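Local coordinates for hypothetical protein (Nostoc punctiforme, PDB 2O62) that is of unknown function but has two antiparallel beta domains of the calycin clan, whose barrels commonly hold small ligands, at residues S191-K196 with V200-D205; V210-L215 with S220-L225. All coordinates share one frame; numbering follows the deposited sequence.

Interaction 1: residues S191-K196 with V200-D205; sequences STATIK and VLFDQD. With GOL (glycerol), chain F.
Ala193 sets its methyl squarely over the ring of Phe202 in a beta hairpin of the ten-stranded C-terminal barrel. This is a CH-pi contact: Ala193 CB stands 3.4 Å from the ring centroid of Phe202 and 8° off the ring normal. The ring gets there because CG of Phe202 is anti to its carbonyl carbon (chi1 -64°), which swings it under strand 187-196. Ser191 OG approaches the ring edge, 3.6 Å from Phe202 CD2. Val200 CG1 meets the same methyl, Ala193 CB, at 3.5 Å. Lys208 adds a cation-pi contact to the ring. With an alanine here instead of Phe202, the Ala193 methyl would probably lose its aromatic floor and Lys208 its cation-pi partner. Thr194 and Leu201 form the antiparallel hydrogen-bonded pair, and their side chains run alongside each other on one face, Thr194 OG1 3.7 Å from Leu201 CB. The bond from Leu201 N to Thr194 O is nearly straight, at 172°. Past Phe202 the backbones are bridged by water. Water 2 accepts from Asp203 N and probably donates to Thr192 O. Water 1 joins Ser191 OG to Asp205 N, 2.9 Å from each.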
loop_
_atom_site.group_PDB
_atom_site.type_symbol
_atom_site.label_atom_id
_atom_site.label_comp_id
_atom_site.label_asym_id
_atom_site.label_seq_id
_atom_site.Cartn_x
_atom_site.Cartn_y
_atom_site.Cartn_z
ATOM N N SER A 191 10.450 -18.184 4.041
ATOM C CA SER A 191 11.162 -17.746 5.268
ATOM C C SER A 191 10.295 -17.949 6.478
ATOM O O SER A 191 9.082 -17.877 6.404
ATOM C CB SER A 191 11.551 -16.265 5.195
ATOM O OG SER A 191 12.317 -15.887 6.332
ATOM N N THR A 192 10.932 -18.203 7.603
ATOM C CA THR A 192 10.260 -18.285 8.892
ATOM C C THR A 192 10.282 -16.927 9.579
ATOM O O THR A 192 11.214 -16.158 9.374
ATOM C CB THR A 192 10.960 -19.358 9.691
ATOM O OG1 THR A 192 10.768 -20.596 8.975
ATOM C CG2 THR A 192 10.453 -19.489 11.081
ATOM N N ALA A 193 9.228 -16.615 10.319
ATOM C CA ALA A 193 9.109 -15.384 11.073
ATOM C C ALA A 193 8.646 -15.640 12.502
ATOM O O ALA A 193 8.034 -16.668 12.811
ATOM C CB ALA A 193 8.143 -14.496 10.422
ATOM N N THR A 194 8.924 -14.692 13.385
ATOM C CA THR A 194 8.377 -14.743 14.742
ATOM C C THR A 194 7.212 -13.768 14.835
ATOM O O THR A 194 7.197 -12.717 14.189
ATOM C CB THR A 194 9.402 -14.386 15.808
ATOM O OG1 THR A 194 10.072 -13.188 15.441
ATOM C CG2 THR A 194 10.412 -15.480 15.948
ATOM N N ILE A 195 6.224 -14.115 15.640
ATOM C CA ILE A 195 5.065 -13.223 15.817
ATOM C C ILE A 195 5.113 -12.618 17.197
ATOM O O ILE A 195 5.276 -13.320 18.175
ATOM C CB ILE A 195 3.731 -13.963 15.696
ATOM C CG1 ILE A 195 3.656 -14.775 14.409
ATOM C CG2 ILE A 195 2.587 -12.964 15.722
ATOM C CD1 ILE A 195 2.858 -16.049 14.617
ATOM N N LYS A 196 4.962 -11.309 17.273
ATOM C CA LYS A 196 4.967 -10.600 18.559
ATOM C C LYS A 196 3.836 -9.553 18.464
ATOM O O LYS A 196 3.999 -8.484 17.874
ATOM C CB LYS A 196 6.332 -9.965 18.797
ATOM C CG LYS A 196 7.510 -10.788 18.181
ATOM C CD LYS A 196 8.917 -10.207 18.414
ATOM C CE LYS A 196 9.095 -8.762 17.903
ATOM N NZ LYS A 196 10.245 -8.083 18.624
ATOM N N VAL A 200 4.903 -9.151 12.876
ATOM C CA VAL A 200 5.538 -10.366 12.416
ATOM C C VAL A 200 6.917 -9.954 11.930
ATOM O O VAL A 200 7.039 -9.097 11.048
ATOM C CB VAL A 200 4.736 -11.030 11.290
ATOM C CG1 VAL A 200 5.434 -12.267 10.767
ATOM C CG2 VAL A 200 3.288 -11.338 11.795
ATOM N N LEU A 201 7.930 -10.610 12.463
ATOM C CA LEU A 201 9.321 -10.224 12.230
ATOM C C LEU A 201 10.047 -11.277 11.405
ATOM O O LEU A 201 10.199 -12.401 11.847
ATOM C CB LEU A 201 10.022 -10.046 13.559
ATOM C CG LEU A 201 11.491 -9.716 13.456
ATOM C CD1 LEU A 201 11.689 -8.398 12.739
ATOM C CD2 LEU A 201 12.166 -9.713 14.832
ATOM N N PHE A 202 10.499 -10.876 10.221
ATOM C CA PHE A 202 11.419 -11.674 9.379
ATOM C C PHE A 202 12.821 -11.072 9.431
ATOM O O PHE A 202 13.062 -10.015 8.866
ATOM C CB PHE A 202 10.957 -11.693 7.924
ATOM C CG PHE A 202 9.606 -12.377 7.674
ATOM C CD1 PHE A 202 8.401 -11.657 7.771
ATOM C CD2 PHE A 202 9.554 -13.676 7.209
ATOM C CE1 PHE A 202 7.158 -12.281 7.474
ATOM C CE2 PHE A 202 8.322 -14.284 6.884
ATOM C CZ PHE A 202 7.125 -13.576 7.041
ATOM N N ASP A 203 13.747 -11.735 10.110
ATOM C CA ASP A 203 15.084 -11.158 10.261
ATOM C C ASP A 203 16.246 -12.146 10.051
ATOM O O ASP A 203 17.388 -11.810 10.364
ATOM C CB ASP A 203 15.227 -10.440 11.615
ATOM C CG ASP A 203 15.230 -11.393 12.767
ATOM O OD1 ASP A 203 15.033 -12.592 12.531
ATOM O OD2 ASP A 203 15.406 -10.964 13.932
ATOM N N GLN A 204 15.974 -13.338 9.506
ATOM C CA GLN A 204 16.991 -14.367 9.306
ATOM C C GLN A 204 17.620 -14.281 7.912
ATOM O O GLN A 204 18.840 -14.325 7.753
ATOM C CB GLN A 204 16.352 -15.760 9.523
ATOM C CG GLN A 204 17.303 -16.927 9.727
ATOM C CD GLN A 204 16.566 -18.201 10.158
ATOM O OE1 GLN A 204 15.735 -18.729 9.407
ATOM N NE2 GLN A 204 16.834 -18.672 11.390
ATOM N N ASP A 205 16.761 -14.152 6.914
ATOM C CA ASP A 205 17.114 -14.351 5.498
ATOM C C ASP A 205 17.464 -13.004 4.881
ATOM O O ASP A 205 16.716 -12.077 5.045
ATOM C CB ASP A 205 15.850 -14.956 4.864
ATOM C CG ASP A 205 16.011 -15.382 3.431
ATOM O OD1 ASP A 205 16.835 -14.783 2.722
ATOM O OD2 ASP A 205 15.246 -16.321 3.031
HETATM C C1 GOL F . 14.418 -21.289 11.230
HETATM O O1 GOL F . 15.506 -21.046 12.081
HETATM C C2 GOL F . 14.909 -21.582 9.806
HETATM O O2 GOL F . 14.505 -20.591 8.879
HETATM C C3 GOL F . 14.207 -22.829 9.410
HETATM O O3 GOL F . 12.904 -22.709 9.906
HETATM O O HOH W 1 13.962 -13.585 7.098
HETATM O O HOH W 2 13.121 -14.571 10.523
HETATM O O HOH W 3 12.108 -13.626 13.597
#

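Interaction 2: residues V210-L215 with S220-L225; sequences VQVLLL and SATSPL. With GOL (glycerol), chain J.
Val210 to Leu215 and Ser220 to Leu225 pair as neighbouring antiparallel strands on the side of the C-terminal barrel that faces the N-terminal domain. Two hydrogen-bonded pairs, Gln211 with Ser223 and Leu213 with Ala221, supply four backbone bonds. The shortest runs from Leu213 N to Ala221 O, 2.8 Å. Val212 and Thr222 form a non-hydrogen-bonded pair between them. Thr222 divides its two branches. Its OG1 rests against both methyls of Val212, with Val212 CG2 3.5 Å from Thr222 OG1. Its CG2 is anti to the backbone N (chi1 -61° for OG1), and Thr222 CG2 meets Val210 CG2 at 3.7 Å. The motif is a beta hairpin, strands 210-214 and 219-224, in an up-and-down barrel. The face with Gln211, Leu213, Ala221 and Ser223 turns to strands 103-111 and 117-127. There water 4 is held by three groups. It accepts from Gln211 NE2 at 2.9 Å and donates to Ala221 O and to Ser223 OG. Gln211 NE2 also bonds Pro25 O, and Ser223 OG bonds Gln109, so these polar ends are tied across the domain interface. On the other face Ser220 OG pairs with Arg246. A glycerol, probably from the crystallisation liquor, donates through O2 to Gln211 OE1 at 2.6 Å. Leu225 curls back over the start of the first strand, its CG 3.6 Å from Val210 N.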
loop_
_atom_site.group_PDB
_atom_site.type_symbol
_atom_site.label_atom_id
_atom_site.label_comp_id
_atom_site.label_asym_id
_atom_site.label_seq_id
_atom_site.Cartn_x
_atom_site.Cartn_y
_atom_site.Cartn_z
ATOM N N VAL A 210 12.282 -7.784 7.145
ATOM C CA VAL A 210 11.085 -6.929 7.178
ATOM C C VAL A 210 10.297 -7.144 8.420
ATOM O O VAL A 210 10.446 -8.172 9.096
ATOM C CB VAL A 210 10.138 -7.097 5.958
ATOM C CG1 VAL A 210 10.812 -6.793 4.664
ATOM C CG2 VAL A 210 9.508 -8.470 5.924
ATOM N N GLN A 211 9.508 -6.141 8.786
ATOM C CA GLN A 211 8.490 -6.325 9.814
ATOM C C GLN A 211 7.169 -6.208 9.119
ATOM O O GLN A 211 7.007 -5.364 8.257
ATOM C CB GLN A 211 8.577 -5.303 10.964
ATOM C CG GLN A 211 8.280 -3.821 10.621
ATOM C CD GLN A 211 7.804 -3.035 11.881
ATOM O OE1 GLN A 211 8.508 -3.033 12.886
ATOM N NE2 GLN A 211 6.572 -2.438 11.840
ATOM N N VAL A 212 6.197 -7.025 9.512
ATOM C CA VAL A 212 4.834 -6.847 8.958
ATOM C C VAL A 212 3.953 -6.414 10.094
ATOM O O VAL A 212 3.987 -7.027 11.138
ATOM C CB VAL A 212 4.284 -8.143 8.361
ATOM C CG1 VAL A 212 2.931 -7.886 7.729
ATOM C CG2 VAL A 212 5.244 -8.713 7.359
ATOM N N LEU A 213 3.209 -5.336 9.904
ATOM C CA LEU A 213 2.345 -4.842 10.946
ATOM C C LEU A 213 0.900 -5.026 10.524
ATOM O O LEU A 213 0.503 -4.653 9.403
ATOM C CB LEU A 213 2.652 -3.380 11.218
ATOM C CG LEU A 213 1.727 -2.639 12.167
ATOM C CD1 LEU A 213 1.883 -3.150 13.587
ATOM C CD2 LEU A 213 1.982 -1.149 12.132
ATOM N N LEU A 214 0.116 -5.622 11.411
ATOM C CA LEU A 214 -1.280 -5.907 11.116
ATOM C C LEU A 214 -2.114 -4.747 11.655
ATOM O O LEU A 214 -1.910 -4.321 12.796
ATOM C CB LEU A 214 -1.691 -7.186 11.815
ATOM C CG LEU A 214 -0.744 -8.380 11.552
ATOM C CD1 LEU A 214 -1.229 -9.565 12.361
ATOM C CD2 LEU A 214 -0.638 -8.673 10.099
ATOM N N LEU A 215 -3.016 -4.234 10.830
ATOM C CA LEU A 215 -3.727 -3.018 11.140
ATOM C C LEU A 215 -5.234 -3.135 11.032
ATOM O O LEU A 215 -5.785 -4.184 10.609
ATOM C CB LEU A 215 -3.239 -1.928 10.167
ATOM C CG LEU A 215 -1.784 -1.456 10.336
ATOM C CD1 LEU A 215 -1.300 -0.741 9.064
ATOM C CD2 LEU A 215 -1.641 -0.582 11.589
ATOM N N SER A 220 -2.389 -4.295 6.118
ATOM C CA SER A 220 -1.088 -4.636 6.613
ATOM C C SER A 220 -0.049 -3.721 5.990
ATOM O O SER A 220 -0.241 -3.189 4.882
ATOM C CB SER A 220 -0.757 -6.118 6.352
ATOM O OG SER A 220 -0.826 -6.436 4.990
ATOM N N ALA A 221 1.027 -3.505 6.722
ATOM C CA ALA A 221 2.166 -2.787 6.187
ATOM C C ALA A 221 3.422 -3.648 6.333
ATOM O O ALA A 221 3.723 -4.120 7.421
ATOM C CB ALA A 221 2.354 -1.504 6.936
ATOM N N THR A 222 4.184 -3.811 5.258
ATOM C CA THR A 222 5.460 -4.538 5.315
ATOM C C THR A 222 6.592 -3.535 5.066
ATOM O O THR A 222 6.587 -2.836 4.059
ATOM C CB THR A 222 5.475 -5.738 4.313
ATOM O OG1 THR A 222 4.432 -6.644 4.686
ATOM C CG2 THR A 222 6.797 -6.475 4.332
ATOM N N SER A 223 7.507 -3.450 6.021
ATOM C CA SER A 223 8.533 -2.429 6.093
ATOM C C SER A 223 9.916 -3.049 6.205
ATOM O O SER A 223 10.111 -3.935 7.042
ATOM C CB SER A 223 8.370 -1.549 7.323
ATOM O OG SER A 223 7.065 -0.956 7.326
ATOM N N PRO A 224 10.894 -2.525 5.426
ATOM C CA PRO A 224 12.298 -2.880 5.668
ATOM C C PRO A 224 12.687 -2.698 7.146
ATOM O O PRO A 224 12.267 -1.748 7.764
ATOM C CB PRO A 224 13.065 -1.887 4.772
ATOM C CG PRO A 224 12.080 -1.425 3.749
ATOM C CD PRO A 224 10.744 -1.552 4.326
ATOM N N LEU A 225 13.451 -3.616 7.730
ATOM C CA LEU A 225 13.929 -3.397 9.088
ATOM C C LEU A 225 14.860 -2.178 9.159
ATOM O O LEU A 225 14.919 -1.497 10.175
ATOM C CB LEU A 225 14.649 -4.638 9.627
ATOM C CG LEU A 225 13.702 -5.836 9.829
ATOM C CD1 LEU A 225 14.480 -7.117 10.194
ATOM C CD2 LEU A 225 12.610 -5.515 10.865
HETATM C C1 GOL J . 11.788 -0.220 11.445
HETATM O O1 GOL J . 11.867 -0.333 10.050
HETATM C C2 GOL J . 11.459 -1.510 12.173
HETATM O O2 GOL J . 10.400 -1.266 13.076
HETATM C C3 GOL J . 12.657 -1.919 13.027
HETATM O O3 GOL J . 13.854 -1.850 12.276
HETATM O O HOH W 4 5.480 -2.414 9.175
#

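From the N terminus, strand 187-196 turns tightly into strand 199-202, and interaction 1 closes that hairpin. The chain then passes through a loop to strand 210-214. Its turn into strand 219-224 is closed by interaction 2. The two contacts follow in series; neither nests in nor crosses the other. They are joined in the middle, because strands 199-202 and 210-214 are neighbours in the barrel sheet. Val200 O lies 2.7 Å from Val212 N, and Phe202 O lies 2.9 Å from Val210 N, both probable hydrogen bonds. Leu201 CD1 packs on Leu225 CD2 at 3.6 Å. Four consecutive barrel strands are thus tied together, and 210-215 with 220-225 carries them to the N-terminal domain.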